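PDB 1KCF: cruciform cutting endonuclease 1, mitochondrial from Schizosaccharomyces pombe, which cleaves four-way Holliday junctions at the point of strand exchange, as a homodimeric metal-dependent endonuclease, and seems to help maintain mitochondrial DNA. Local coordinates for residues G48-S53 with W85-Q90; N79-Q84 with F102-E107; R120-I125 with V221-D226. All coordinates share one frame; numbering follows the deposited sequence.

Contacts 1 and 2 share one loop, the connection from strand 65-73 to helix 91-109, and meet through Phe52, whose ring packs against Leu81 and Leu105. Contact 2 is buried and mostly apolar, with a threonine methyl against a backbone oxygen; contact 1 is partly buried, with isoleucine against aromatic rings and a lysine-glutamate pair nearer the solvent. Contact 3 lies at the surface and joins other elements, the loop after strand 113-118 and the start of helix 224-253, through an arginine stacked on a phenylalanine. Asn51 links it to contact 1 by touching Ile125 and Arg122. Contacts 2 and 3 do not touch, their nearest atoms being about 12 Å apart.

Contact 1. Residues G48-S53 with W85-Q90; sequences GIKNFS and WTEDFQ
Trp85 meets Ile49 at the buried start of the segment 85-90. Its indole stands with CG anti to the backbone N (chi1 -178°), which carries the six-membered ring toward the turn 48-53, and CZ3 lies 3.9 Å from Ile49 CG2. The two side chains cross at about a right angle, and the methyl comes to the ring obliquely. A large indole suits this place because it can do two jobs: CZ3 packs on the isoleucine and the side chain also touches Leu97 of helix 91-109, while NE1 gives its hydrogen to the backbone oxygen of Ser93.

Glu87 comes next, its CA 3.8 Å above the plane of the Trp85 ring and displaced toward the rim. From there the extended glutamate chain reaches out to Lys50, itself extended beyond CG, and the two cross at about a right angle. Lys50 NZ faces both carboxylate oxygens equally, 3.6 Å from Glu87 OE1 and from OE2, a long, loose salt bridge with no hydrogen bond across.

Asp88 then braces its own segment: OD1 accepts from Gln90 N at 2.9 Å, closing an Asx turn just ahead of helix 91-109. This probably helps to set the course of the chain at Phe89, whose ring turns its edge to Ile49. CD1 of the isoleucine lies near the ring plane, 3.5 Å from Phe89 CE2, and Arg134 of helix 128-151 touches both residues.

Branching is what lets Ile49 serve both aromatic neighbours, CG2 for the indole and CD1 for the phenyl ring. Dispersion and shape hold the buried pair of Ile49 and Trp85, with Phe89 as a partly exposed flank, whereas the partly exposed charge pair probably adds a modest, solvent-screened attraction between the hairpin turn and the loop.

Contact 2. Residues N79-Q84 with F102-E107; sequences NGLDIQ and FNTLHE
Thr104 is turned with OG1 anti to its carbonyl carbon and CG2 anti to the backbone N (chi1 -54°), and this sets its methyl against Leu81 and its hydroxyl near Ile83. Ile83 has CG1 anti to the carbonyl carbon (chi1 -69°), so that this branch leans to the helix, where it lies 4.1 Å from Thr104 OG1. The closest approach is between Thr104 CG2 and the backbone oxygen of Leu81, at 3.2 Å. Threonine fits such a position because its hydroxyl bonds back to the oxygen of Gln100, one turn earlier in the helix, and its methyl remains to face the loop. No hydrogen bond crosses between the segments.

At the next residue of the helix the contact is purely apolar: Leu81 CD2 meets Leu105 CD2 at 4.3 Å, methyl against methyl, each a terminal branch of its leucine. Both leucines also pack on Phe52 of strand 52-59, and Ile83 continues the apolar surface onto Leu97 and Leu101.

The loop is shaped from within by a type I beta turn from Asn79 to Asp82, in which Asp82 N bonds to Asn79 O. Asparagine suits the first position of this turn: its OD1 takes the amide of Ile83 at 3.3 Å, the donor tilted 28° from the carbonyl plane, and that of Leu81 more weakly. These bonds probably help to present Leu81 and Ile83 on the side that faces the helix.

The connection out of strand 65-73 thus folds back on helix 91-109, the helix it leads into, and adds to the apolar packing between that helix and strand 52-59 in this RNase H-like, RuvC-family fold.

Contact 3. Residues R120-I125 with V221-D226; sequences RYRSGI and VEFKKD
Arg122 lays its side chain over one face of Phe223, and nearly all the close packing of this contact is in that stack. The arginine chain is extended from CG to NE, which carries it across the ring: CD stands 3.9 Å from the Phe223 ring centroid, almost on the ring normal, as a CH-pi contact. NE lies over the same face nearer the rim, 3.4 Å from CG of Phe223. Beyond it the guanidinium slips past the ring edge with the planes 28° apart, giving an off-centre cation-pi interaction with CZ 4.1 Å from the ring centroid. Phe223 CB sits over the guanidinium face, 3.2 Å from Arg122 NH2. Arginine suits this place because it combines a flat cation, able to lie on an aromatic ring, with N-H groups that can still bond at its edges.

The other side is looser. Asp226 approaches the guanidinium edge only through CB, 3.7 Å from Arg122 NH2, and its OD2 stays 5.0 Å from that nitrogen. The stronger charge partner of NH2 is Asp227, through a salt bridge. Phe223 itself is exposed, with the arginine as a partial cover. Replacing Arg122 with an alanine would probably leave this face of Phe223 without its cover and Asp227 without this cationic partner.

Phe223 holds the N-cap position, right before helix 224-253, so the stack fastens the loop between strand 113-118 and helix 128-151 to that helix start. Arg191 of helix 191-200 touches both Arg122 and Asp226. The contact lies at the surface beside the magnesium-binding aspartates of the RNase H-like fold, Asp46 on strand 42-47 and Asp230 one turn beyond Asp226 on helix 224-253.

Contact 1. Residues G48-S53 with W85-Q90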
ATOM      1  N   GLY A  48      11.142   1.904   6.358  1.00 43.02           N
ATOM      2  CA  GLY A  48      11.465   3.306   6.514  1.00 42.23           C
ATOM      3  C   GLY A  48      11.954   3.758   5.155  1.00 42.82           C
ATOM      4  O   GLY A  48      12.311   2.923   4.325  1.00 43.74           O
ATOM      5  N   ILE A  49      11.965   5.057   4.900  1.00 43.13           N
ATOM      6  CA  ILE A  49      12.435   5.537   3.608  1.00 45.46           C
ATOM      7  C   ILE A  49      13.859   6.068   3.726  1.00 46.09           C
ATOM      8  O   ILE A  49      14.748   5.637   2.997  1.00 42.99           O
ATOM      9  CB  ILE A  49      11.494   6.625   3.050  1.00 47.87           C
ATOM     10  CG1 ILE A  49      10.106   6.020   2.824  1.00 49.65           C
ATOM     11  CG2 ILE A  49      12.044   7.177   1.741  1.00 45.88           C
ATOM     12  CD1 ILE A  49       9.059   7.006   2.355  1.00 55.20           C
ATOM     13  N   LYS A  50      14.084   6.980   4.663  1.00 47.50           N
ATOM     14  CA  LYS A  50      15.418   7.533   4.832  1.00 49.41           C
ATOM     15  C   LYS A  50      16.286   6.655   5.724  1.00 49.94           C
ATOM     16  O   LYS A  50      17.495   6.871   5.831  1.00 51.30           O
ATOM     17  CB  LYS A  50      15.334   8.965   5.372  1.00 53.75           C
ATOM     18  CG  LYS A  50      14.657   9.917   4.383  1.00 56.36           C
ATOM     19  CD  LYS A  50      14.733  11.369   4.817  1.00 61.02           C
ATOM     20  CE  LYS A  50      14.041  12.272   3.796  1.00 65.18           C
ATOM     21  NZ  LYS A  50      14.127  13.719   4.153  1.00 68.46           N
ATOM     22  N   ASN A  51      15.671   5.660   6.359  1.00 46.71           N
ATOM     23  CA  ASN A  51      16.411   4.736   7.209  1.00 44.96           C
ATOM     24  C   ASN A  51      15.895   3.308   7.053  1.00 43.95           C
ATOM     25  O   ASN A  51      15.593   2.618   8.034  1.00 43.34           O
ATOM     26  CB  ASN A  51      16.356   5.160   8.682  1.00 42.81           C
ATOM     27  CG  ASN A  51      14.961   5.107   9.262  1.00 45.88           C
ATOM     28  OD1 ASN A  51      14.791   5.148  10.479  1.00 48.06           O
ATOM     29  ND2 ASN A  51      13.955   5.028   8.400  1.00 45.61           N
ATOM     30  N   PHE A  52      15.785   2.878   5.802  1.00 42.64           N
ATOM     31  CA  PHE A  52      15.338   1.530   5.487  1.00 41.00           C
ATOM     32  C   PHE A  52      16.430   0.615   6.018  1.00 41.05           C
ATOM     33  O   PHE A  52      17.607   0.814   5.728  1.00 41.37           O
ATOM     34  CB  PHE A  52      15.211   1.365   3.969  1.00 41.40           C
ATOM     35  CG  PHE A  52      14.764  -0.007   3.533  1.00 41.62           C
ATOM     36  CD1 PHE A  52      13.416  -0.348   3.533  1.00 43.13           C
ATOM     37  CD2 PHE A  52      15.692  -0.952   3.114  1.00 40.90           C
ATOM     38  CE1 PHE A  52      13.000  -1.614   3.117  1.00 46.69           C
ATOM     39  CE2 PHE A  52      15.290  -2.218   2.698  1.00 42.68           C
ATOM     40  CZ  PHE A  52      13.941  -2.551   2.697  1.00 44.35           C
ATOM     41  N   SER A  53      16.056  -0.375   6.814  1.00 40.70           N
ATOM     42  CA  SER A  53      17.049  -1.288   7.351  1.00 41.20           C
ATOM     43  C   SER A  53      16.663  -2.731   7.051  1.00 40.68           C
ATOM     44  O   SER A  53      15.483  -3.063   7.007  1.00 41.05           O
ATOM     45  CB  SER A  53      17.193  -1.094   8.859  1.00 40.75           C
ATOM     46  OG  SER A  53      18.222  -1.920   9.374  1.00 44.27           O
ATOM     47  N   TRP A  85      15.981   7.069  -6.735  1.00 58.78           N
ATOM     48  CA  TRP A  85      14.627   7.556  -6.545  1.00 57.44           C
ATOM     49  C   TRP A  85      14.616   8.971  -5.987  1.00 60.23           C
ATOM     50  O   TRP A  85      15.282   9.266  -4.997  1.00 60.21           O
ATOM     51  CB  TRP A  85      13.883   6.627  -5.589  1.00 52.90           C
ATOM     52  CG  TRP A  85      12.463   7.011  -5.349  1.00 47.68           C
ATOM     53  CD1 TRP A  85      11.423   6.889  -6.220  1.00 45.28           C
ATOM     54  CD2 TRP A  85      11.916   7.557  -4.143  1.00 45.65           C
ATOM     55  NE1 TRP A  85      10.258   7.322  -5.631  1.00 44.88           N
ATOM     56  CE2 TRP A  85      10.535   7.737  -4.354  1.00 45.61           C
ATOM     57  CE3 TRP A  85      12.462   7.910  -2.902  1.00 44.77           C
ATOM     58  CZ2 TRP A  85       9.686   8.252  -3.371  1.00 46.30           C
ATOM     59  CZ3 TRP A  85      11.619   8.424  -1.922  1.00 44.22           C
ATOM     60  CH2 TRP A  85      10.246   8.589  -2.164  1.00 44.78           C
ATOM     61  N   THR A  86      13.848   9.841  -6.630  1.00 62.69           N
ATOM     62  CA  THR A  86      13.741  11.224  -6.196  1.00 66.06           C
ATOM     63  C   THR A  86      12.607  11.343  -5.188  1.00 67.87           C
ATOM     64  O   THR A  86      11.488  10.898  -5.448  1.00 69.10           O
ATOM     65  CB  THR A  86      13.471  12.158  -7.392  1.00 65.76           C
ATOM     66  OG1 THR A  86      14.575  12.087  -8.304  1.00 67.49           O
ATOM     67  CG2 THR A  86      13.304  13.594  -6.923  1.00 65.22           C
ATOM     68  N   GLU A  87      12.902  11.941  -4.038  1.00 68.81           N
ATOM     69  CA  GLU A  87      11.905  12.103  -2.990  1.00 69.15           C
ATOM     70  C   GLU A  87      10.620  12.700  -3.548  1.00 69.27           C
ATOM     71  O   GLU A  87      10.618  13.797  -4.102  1.00 70.39           O
ATOM     72  CB  GLU A  87      12.453  12.990  -1.867  1.00 70.05           C
ATOM     73  CG  GLU A  87      11.741  12.801  -0.533  1.00 70.56           C
ATOM     74  CD  GLU A  87      12.421  13.538   0.609  1.00 71.51           C
ATOM     75  OE1 GLU A  87      13.669  13.583   0.635  1.00 72.85           O
ATOM     76  OE2 GLU A  87      11.707  14.059   1.493  1.00 71.16           O
ATOM     77  N   ASP A  88       9.530  11.956  -3.402  1.00 68.38           N
ATOM     78  CA  ASP A  88       8.212  12.372  -3.869  1.00 67.93           C
ATOM     79  C   ASP A  88       7.244  11.341  -3.308  1.00 67.59           C
ATOM     80  O   ASP A  88       7.278  10.174  -3.698  1.00 69.27           O
ATOM     81  CB  ASP A  88       8.149  12.357  -5.397  1.00 68.30           C
ATOM     82  CG  ASP A  88       6.837  12.903  -5.932  1.00 68.27           C
ATOM     83  OD1 ASP A  88       5.804  12.773  -5.242  1.00 68.00           O
ATOM     84  OD2 ASP A  88       6.834  13.453  -7.053  1.00 69.75           O
ATOM     85  N   PHE A  89       6.381  11.769  -2.398  1.00 66.16           N
ATOM     86  CA  PHE A  89       5.445  10.850  -1.778  1.00 65.32           C
ATOM     87  C   PHE A  89       4.085  10.779  -2.456  1.00 65.53           C
ATOM     88  O   PHE A  89       3.062  10.533  -1.813  1.00 64.91           O
ATOM     89  CB  PHE A  89       5.309  11.200  -0.298  1.00 64.97           C
ATOM     90  CG  PHE A  89       6.635  11.333   0.401  1.00 65.08           C
ATOM     91  CD1 PHE A  89       7.157  12.585   0.697  1.00 64.31           C
ATOM     92  CD2 PHE A  89       7.380  10.204   0.720  1.00 64.36           C
ATOM     93  CE1 PHE A  89       8.402  12.716   1.300  1.00 65.07           C
ATOM     94  CE2 PHE A  89       8.629  10.323   1.323  1.00 66.06           C
ATOM     95  CZ  PHE A  89       9.141  11.583   1.614  1.00 65.68           C
ATOM     96  N   GLN A  90       4.087  10.991  -3.768  1.00 65.59           N
ATOM     97  CA  GLN A  90       2.869  10.914  -4.560  1.00 65.48           C
ATOM     98  C   GLN A  90       2.655   9.427  -4.863  1.00 65.20           C
ATOM     99  O   GLN A  90       3.605   8.714  -5.181  1.00 63.53           O
ATOM    100  CB  GLN A  90       3.037  11.702  -5.853  1.00 64.33           C
TER

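Contact 2. Residues N79-Q84 with F102-E107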
ATOM      1  N   ASN A  79      22.679   4.896  -2.268  1.00 57.62           N
ATOM      2  CA  ASN A  79      22.664   3.837  -1.268  1.00 55.22           C
ATOM      3  C   ASN A  79      23.181   2.514  -1.812  1.00 54.64           C
ATOM      4  O   ASN A  79      23.308   2.336  -3.020  1.00 54.68           O
ATOM      5  CB  ASN A  79      21.240   3.663  -0.745  1.00 54.97           C
ATOM      6  CG  ASN A  79      20.244   3.420  -1.861  1.00 53.91           C
ATOM      7  OD1 ASN A  79      20.171   2.325  -2.415  1.00 54.40           O
ATOM      8  ND2 ASN A  79      19.485   4.451  -2.209  1.00 52.28           N
ATOM      9  N   GLY A  80      23.464   1.584  -0.903  1.00 54.23           N
ATOM     10  CA  GLY A  80      23.973   0.283  -1.293  1.00 53.26           C
ATOM     11  C   GLY A  80      23.015  -0.585  -2.088  1.00 54.94           C
ATOM     12  O   GLY A  80      23.441  -1.551  -2.717  1.00 55.79           O
ATOM     13  N   LEU A  81      21.726  -0.258  -2.065  1.00 54.43           N
ATOM     14  CA  LEU A  81      20.744  -1.043  -2.806  1.00 55.79           C
ATOM     15  C   LEU A  81      20.649  -0.598  -4.260  1.00 58.30           C
ATOM     16  O   LEU A  81      19.852  -1.130  -5.033  1.00 58.96           O
ATOM     17  CB  LEU A  81      19.368  -0.949  -2.139  1.00 53.43           C
ATOM     18  CG  LEU A  81      19.251  -1.690  -0.801  1.00 55.56           C
ATOM     19  CD1 LEU A  81      17.874  -1.465  -0.190  1.00 53.32           C
ATOM     20  CD2 LEU A  81      19.502  -3.176  -1.025  1.00 54.51           C
ATOM     21  N   ASP A  82      21.467   0.384  -4.625  1.00 59.88           N
ATOM     22  CA  ASP A  82      21.485   0.899  -5.989  1.00 61.88           C
ATOM     23  C   ASP A  82      20.092   1.323  -6.442  1.00 61.95           C
ATOM     24  O   ASP A  82      19.643   0.958  -7.527  1.00 63.69           O
ATOM     25  CB  ASP A  82      22.048  -0.161  -6.935  1.00 62.35           C
ATOM     26  N   ILE A  83      19.415   2.098  -5.605  1.00 62.23           N
ATOM     27  CA  ILE A  83      18.075   2.571  -5.920  1.00 61.68           C
ATOM     28  C   ILE A  83      18.095   4.070  -6.193  1.00 62.33           C
ATOM     29  O   ILE A  83      18.415   4.874  -5.317  1.00 62.24           O
ATOM     30  CB  ILE A  83      17.095   2.253  -4.763  1.00 60.71           C
ATOM     31  CG1 ILE A  83      16.883   0.740  -4.682  1.00 60.48           C
ATOM     32  CG2 ILE A  83      15.767   2.968  -4.971  1.00 58.53           C
ATOM     33  CD1 ILE A  83      16.023   0.296  -3.532  1.00 61.06           C
ATOM     34  N   GLN A  84      17.768   4.434  -7.427  1.00 63.15           N
ATOM     35  CA  GLN A  84      17.740   5.830  -7.832  1.00 61.64           C
ATOM     36  C   GLN A  84      16.297   6.292  -7.763  1.00 60.12           C
ATOM     37  O   GLN A  84      15.485   5.949  -8.618  1.00 60.92           O
ATOM     38  CB  GLN A  84      18.278   5.975  -9.247  1.00 61.51           C
ATOM     39  N   PHE A 102      11.287  -3.799  -4.301  1.00 43.43           N
ATOM     40  CA  PHE A 102      10.797  -5.167  -4.389  1.00 43.33           C
ATOM     41  C   PHE A 102      11.720  -6.021  -5.258  1.00 43.94           C
ATOM     42  O   PHE A 102      12.151  -7.096  -4.843  1.00 43.22           O
ATOM     43  CB  PHE A 102       9.388  -5.177  -4.977  1.00 41.51           C
ATOM     44  CG  PHE A 102       8.760  -6.541  -5.028  1.00 42.12           C
ATOM     45  CD1 PHE A 102       8.166  -7.089  -3.895  1.00 43.02           C
ATOM     46  CD2 PHE A 102       8.771  -7.282  -6.206  1.00 42.92           C
ATOM     47  CE1 PHE A 102       7.589  -8.359  -3.936  1.00 43.83           C
ATOM     48  CE2 PHE A 102       8.201  -8.551  -6.260  1.00 41.86           C
ATOM     49  CZ  PHE A 102       7.609  -9.093  -5.123  1.00 44.25           C
ATOM     50  N   ASN A 103      12.024  -5.535  -6.459  1.00 44.57           N
ATOM     51  CA  ASN A 103      12.888  -6.272  -7.374  1.00 46.21           C
ATOM     52  C   ASN A 103      14.306  -6.379  -6.856  1.00 47.08           C
ATOM     53  O   ASN A 103      14.919  -7.440  -6.929  1.00 48.19           O
ATOM     54  CB  ASN A 103      12.942  -5.604  -8.755  1.00 46.73           C
ATOM     55  CG  ASN A 103      11.594  -5.537  -9.423  1.00 48.05           C
ATOM     56  OD1 ASN A 103      10.722  -6.368  -9.173  1.00 52.20           O
ATOM     57  ND2 ASN A 103      11.416  -4.551 -10.293  1.00 48.93           N
ATOM     58  N   THR A 104      14.832  -5.275  -6.339  1.00 48.83           N
ATOM     59  CA  THR A 104      16.199  -5.263  -5.841  1.00 49.14           C
ATOM     60  C   THR A 104      16.418  -6.237  -4.692  1.00 49.89           C
ATOM     61  O   THR A 104      17.470  -6.867  -4.610  1.00 51.41           O
ATOM     62  CB  THR A 104      16.618  -3.851  -5.395  1.00 49.79           C
ATOM     63  OG1 THR A 104      16.404  -2.932  -6.471  1.00 51.87           O
ATOM     64  CG2 THR A 104      18.093  -3.828  -5.019  1.00 51.49           C
ATOM     65  N   LEU A 105      15.435  -6.365  -3.805  1.00 49.46           N
ATOM     66  CA  LEU A 105      15.576  -7.283  -2.676  1.00 49.60           C
ATOM     67  C   LEU A 105      15.466  -8.755  -3.106  1.00 50.46           C
ATOM     68  O   LEU A 105      16.125  -9.623  -2.532  1.00 48.95           O
ATOM     69  CB  LEU A 105      14.524  -6.973  -1.599  1.00 47.46           C
ATOM     70  CG  LEU A 105      14.535  -5.582  -0.942  1.00 47.97           C
ATOM     71  CD1 LEU A 105      13.368  -5.475   0.029  1.00 43.74           C
ATOM     72  CD2 LEU A 105      15.853  -5.335  -0.219  1.00 45.36           C
ATOM     73  N   HIS A 106      14.638  -9.035  -4.112  1.00 50.67           N
ATOM     74  CA  HIS A 106      14.464 -10.406  -4.595  1.00 52.60           C
ATOM     75  C   HIS A 106      15.654 -10.892  -5.409  1.00 52.87           C
ATOM     76  O   HIS A 106      16.084 -12.038  -5.276  1.00 52.16           O
ATOM     77  CB  HIS A 106      13.195 -10.522  -5.445  1.00 53.77           C
ATOM     78  CG  HIS A 106      11.941 -10.670  -4.639  1.00 56.74           C
ATOM     79  ND1 HIS A 106      11.647 -11.812  -3.927  1.00 56.56           N
ATOM     80  CD2 HIS A 106      10.923  -9.809  -4.406  1.00 55.76           C
ATOM     81  CE1 HIS A 106      10.503 -11.648  -3.287  1.00 57.56           C
ATOM     82  NE2 HIS A 106      10.043 -10.438  -3.561  1.00 57.66           N
ATOM     83  N   GLU A 107      16.186 -10.009  -6.245  1.00 53.15           N
ATOM     84  CA  GLU A 107      17.314 -10.341  -7.102  1.00 54.66           C
ATOM     85  C   GLU A 107      18.624 -10.423  -6.337  1.00 54.65           C
ATOM     86  O   GLU A 107      19.507 -11.209  -6.681  1.00 54.89           O
ATOM     87  CB  GLU A 107      17.434  -9.306  -8.220  1.00 54.28           C
TER

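Contact 3. Residues R120-I125 with V221-D226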
ATOM      1  N   ARG A 120      11.110   2.026  13.978  1.00 43.33           N
ATOM      2  CA  ARG A 120      10.657   2.776  15.143  1.00 45.78           C
ATOM      3  C   ARG A 120      10.591   4.251  14.748  1.00 44.69           C
ATOM      4  O   ARG A 120      11.518   4.774  14.140  1.00 45.38           O
ATOM      5  CB  ARG A 120      11.632   2.589  16.295  1.00 47.21           C
ATOM      6  N   TYR A 121       9.492   4.916  15.076  1.00 44.20           N
ATOM      7  CA  TYR A 121       9.361   6.334  14.750  1.00 45.67           C
ATOM      8  C   TYR A 121      10.333   7.199  15.564  1.00 44.01           C
ATOM      9  O   TYR A 121      10.594   6.921  16.735  1.00 42.90           O
ATOM     10  CB  TYR A 121       7.934   6.824  15.019  1.00 42.57           C
ATOM     11  CG  TYR A 121       7.774   8.320  14.840  1.00 43.61           C
ATOM     12  CD1 TYR A 121       7.701   8.887  13.565  1.00 43.69           C
ATOM     13  CD2 TYR A 121       7.722   9.174  15.944  1.00 43.15           C
ATOM     14  CE1 TYR A 121       7.582  10.269  13.397  1.00 42.17           C
ATOM     15  CE2 TYR A 121       7.605  10.556  15.790  1.00 39.48           C
ATOM     16  CZ  TYR A 121       7.535  11.099  14.514  1.00 43.91           C
ATOM     17  OH  TYR A 121       7.411  12.460  14.354  1.00 39.00           O
ATOM     18  N   ARG A 122      10.871   8.231  14.922  1.00 42.80           N
ATOM     19  CA  ARG A 122      11.773   9.189  15.563  1.00 43.79           C
ATOM     20  C   ARG A 122      11.286  10.572  15.155  1.00 41.09           C
ATOM     21  O   ARG A 122      11.155  10.845  13.966  1.00 38.69           O
ATOM     22  CB  ARG A 122      13.213   9.019  15.085  1.00 48.53           C
ATOM     23  CG  ARG A 122      13.941   7.854  15.686  1.00 54.70           C
ATOM     24  CD  ARG A 122      15.431   8.136  15.753  1.00 58.78           C
ATOM     25  NE  ARG A 122      16.186   6.916  16.014  1.00 65.96           N
ATOM     26  CZ  ARG A 122      16.438   5.988  15.093  1.00 66.53           C
ATOM     27  NH1 ARG A 122      15.998   6.150  13.851  1.00 64.92           N
ATOM     28  NH2 ARG A 122      17.126   4.900  15.416  1.00 66.35           N
ATOM     29  N   SER A 123      11.038  11.447  16.127  1.00 39.20           N
ATOM     30  CA  SER A 123      10.526  12.778  15.816  1.00 38.78           C
ATOM     31  C   SER A 123      11.427  13.582  14.887  1.00 39.74           C
ATOM     32  O   SER A 123      10.966  14.495  14.213  1.00 41.42           O
ATOM     33  CB  SER A 123      10.241  13.571  17.109  1.00 37.32           C
ATOM     34  OG  SER A 123      11.418  13.869  17.848  1.00 35.78           O
ATOM     35  N   GLY A 124      12.707  13.232  14.835  1.00 42.82           N
ATOM     36  CA  GLY A 124      13.629  13.949  13.972  1.00 44.84           C
ATOM     37  C   GLY A 124      13.487  13.628  12.491  1.00 47.25           C
ATOM     38  O   GLY A 124      13.794  14.468  11.645  1.00 48.19           O
ATOM     39  N   ILE A 125      13.021  12.422  12.175  1.00 48.16           N
ATOM     40  CA  ILE A 125      12.863  12.003  10.786  1.00 48.79           C
ATOM     41  C   ILE A 125      11.733  12.720  10.059  1.00 48.11           C
ATOM     42  O   ILE A 125      11.926  13.234   8.961  1.00 49.06           O
ATOM     43  CB  ILE A 125      12.648  10.470  10.682  1.00 51.51           C
ATOM     44  CG1 ILE A 125      13.998   9.761  10.811  1.00 52.95           C
ATOM     45  CG2 ILE A 125      11.987  10.099   9.350  1.00 53.56           C
ATOM     46  CD1 ILE A 125      13.915   8.250  10.761  1.00 57.79           C
ATOM     47  N   VAL A 221      27.370   8.947  12.205  1.00 87.43           N
ATOM     48  CA  VAL A 221      26.075   9.208  11.592  1.00 84.66           C
ATOM     49  C   VAL A 221      24.902   9.028  12.558  1.00 82.44           C
ATOM     50  O   VAL A 221      25.057   8.550  13.684  1.00 82.35           O
ATOM     51  CB  VAL A 221      25.851   8.306  10.357  1.00 85.09           C
ATOM     52  CG1 VAL A 221      24.705   8.844   9.513  1.00 84.75           C
ATOM     53  CG2 VAL A 221      27.125   8.233   9.533  1.00 85.14           C
ATOM     54  N   GLU A 222      23.726   9.412  12.082  1.00 79.26           N
ATOM     55  CA  GLU A 222      22.488   9.369  12.847  1.00 74.81           C
ATOM     56  C   GLU A 222      21.873   7.988  13.069  1.00 69.78           C
ATOM     57  O   GLU A 222      21.301   7.396  12.151  1.00 70.28           O
ATOM     58  CB  GLU A 222      21.460  10.267  12.153  1.00 77.45           C
ATOM     59  CG  GLU A 222      22.038  11.597  11.682  1.00 80.36           C
ATOM     60  CD  GLU A 222      21.465  12.041  10.346  1.00 82.07           C
ATOM     61  OE1 GLU A 222      21.583  11.273   9.365  1.00 82.77           O
ATOM     62  OE2 GLU A 222      20.904  13.156  10.273  1.00 82.21           O
ATOM     63  N   PHE A 223      21.989   7.490  14.296  1.00 62.47           N
ATOM     64  CA  PHE A 223      21.409   6.208  14.691  1.00 56.71           C
ATOM     65  C   PHE A 223      21.624   5.034  13.733  1.00 52.76           C
ATOM     66  O   PHE A 223      20.756   4.168  13.614  1.00 50.33           O
ATOM     67  CB  PHE A 223      19.897   6.372  14.924  1.00 55.84           C
ATOM     68  CG  PHE A 223      19.529   7.591  15.724  1.00 55.13           C
ATOM     69  CD1 PHE A 223      19.378   8.829  15.105  1.00 55.03           C
ATOM     70  CD2 PHE A 223      19.343   7.505  17.101  1.00 56.30           C
ATOM     71  CE1 PHE A 223      19.051   9.968  15.847  1.00 55.04           C
ATOM     72  CE2 PHE A 223      19.015   8.636  17.854  1.00 56.77           C
ATOM     73  CZ  PHE A 223      18.867   9.869  17.224  1.00 55.64           C
ATOM     74  N   LYS A 224      22.768   4.997  13.055  1.00 48.89           N
ATOM     75  CA  LYS A 224      23.063   3.908  12.128  1.00 47.04           C
ATOM     76  C   LYS A 224      23.041   2.567  12.858  1.00 44.64           C
ATOM     77  O   LYS A 224      22.335   1.640  12.458  1.00 41.06           O
ATOM     78  CB  LYS A 224      24.428   4.120  11.483  1.00 48.24           C
ATOM     79  N   LYS A 225      23.827   2.477  13.928  1.00 43.35           N
ATOM     80  CA  LYS A 225      23.923   1.265  14.736  1.00 45.36           C
ATOM     81  C   LYS A 225      22.559   0.871  15.299  1.00 45.74           C
ATOM     82  O   LYS A 225      22.212  -0.311  15.347  1.00 46.13           O
ATOM     83  CB  LYS A 225      24.899   1.484  15.894  1.00 46.90           C
ATOM     84  CG  LYS A 225      26.334   1.748  15.477  1.00 49.40           C
ATOM     85  CD  LYS A 225      27.200   0.510  15.634  1.00 52.06           C
ATOM     86  CE  LYS A 225      27.354   0.129  17.094  1.00 53.26           C
ATOM     87  NZ  LYS A 225      28.332  -0.983  17.277  1.00 54.72           N
ATOM     88  N   ASP A 226      21.793   1.864  15.736  1.00 44.04           N
ATOM     89  CA  ASP A 226      20.475   1.617  16.302  1.00 44.04           C
ATOM     90  C   ASP A 226      19.532   1.033  15.261  1.00 43.07           C
ATOM     91  O   ASP A 226      18.782   0.106  15.551  1.00 42.86           O
ATOM     92  CB  ASP A 226      19.900   2.918  16.859  1.00 48.42           C
ATOM     93  CG  ASP A 226      20.787   3.527  17.928  1.00 54.33           C
ATOM     94  OD1 ASP A 226      20.673   3.114  19.102  1.00 56.43           O
ATOM     95  OD2 ASP A 226      21.614   4.403  17.588  1.00 56.51           O
TER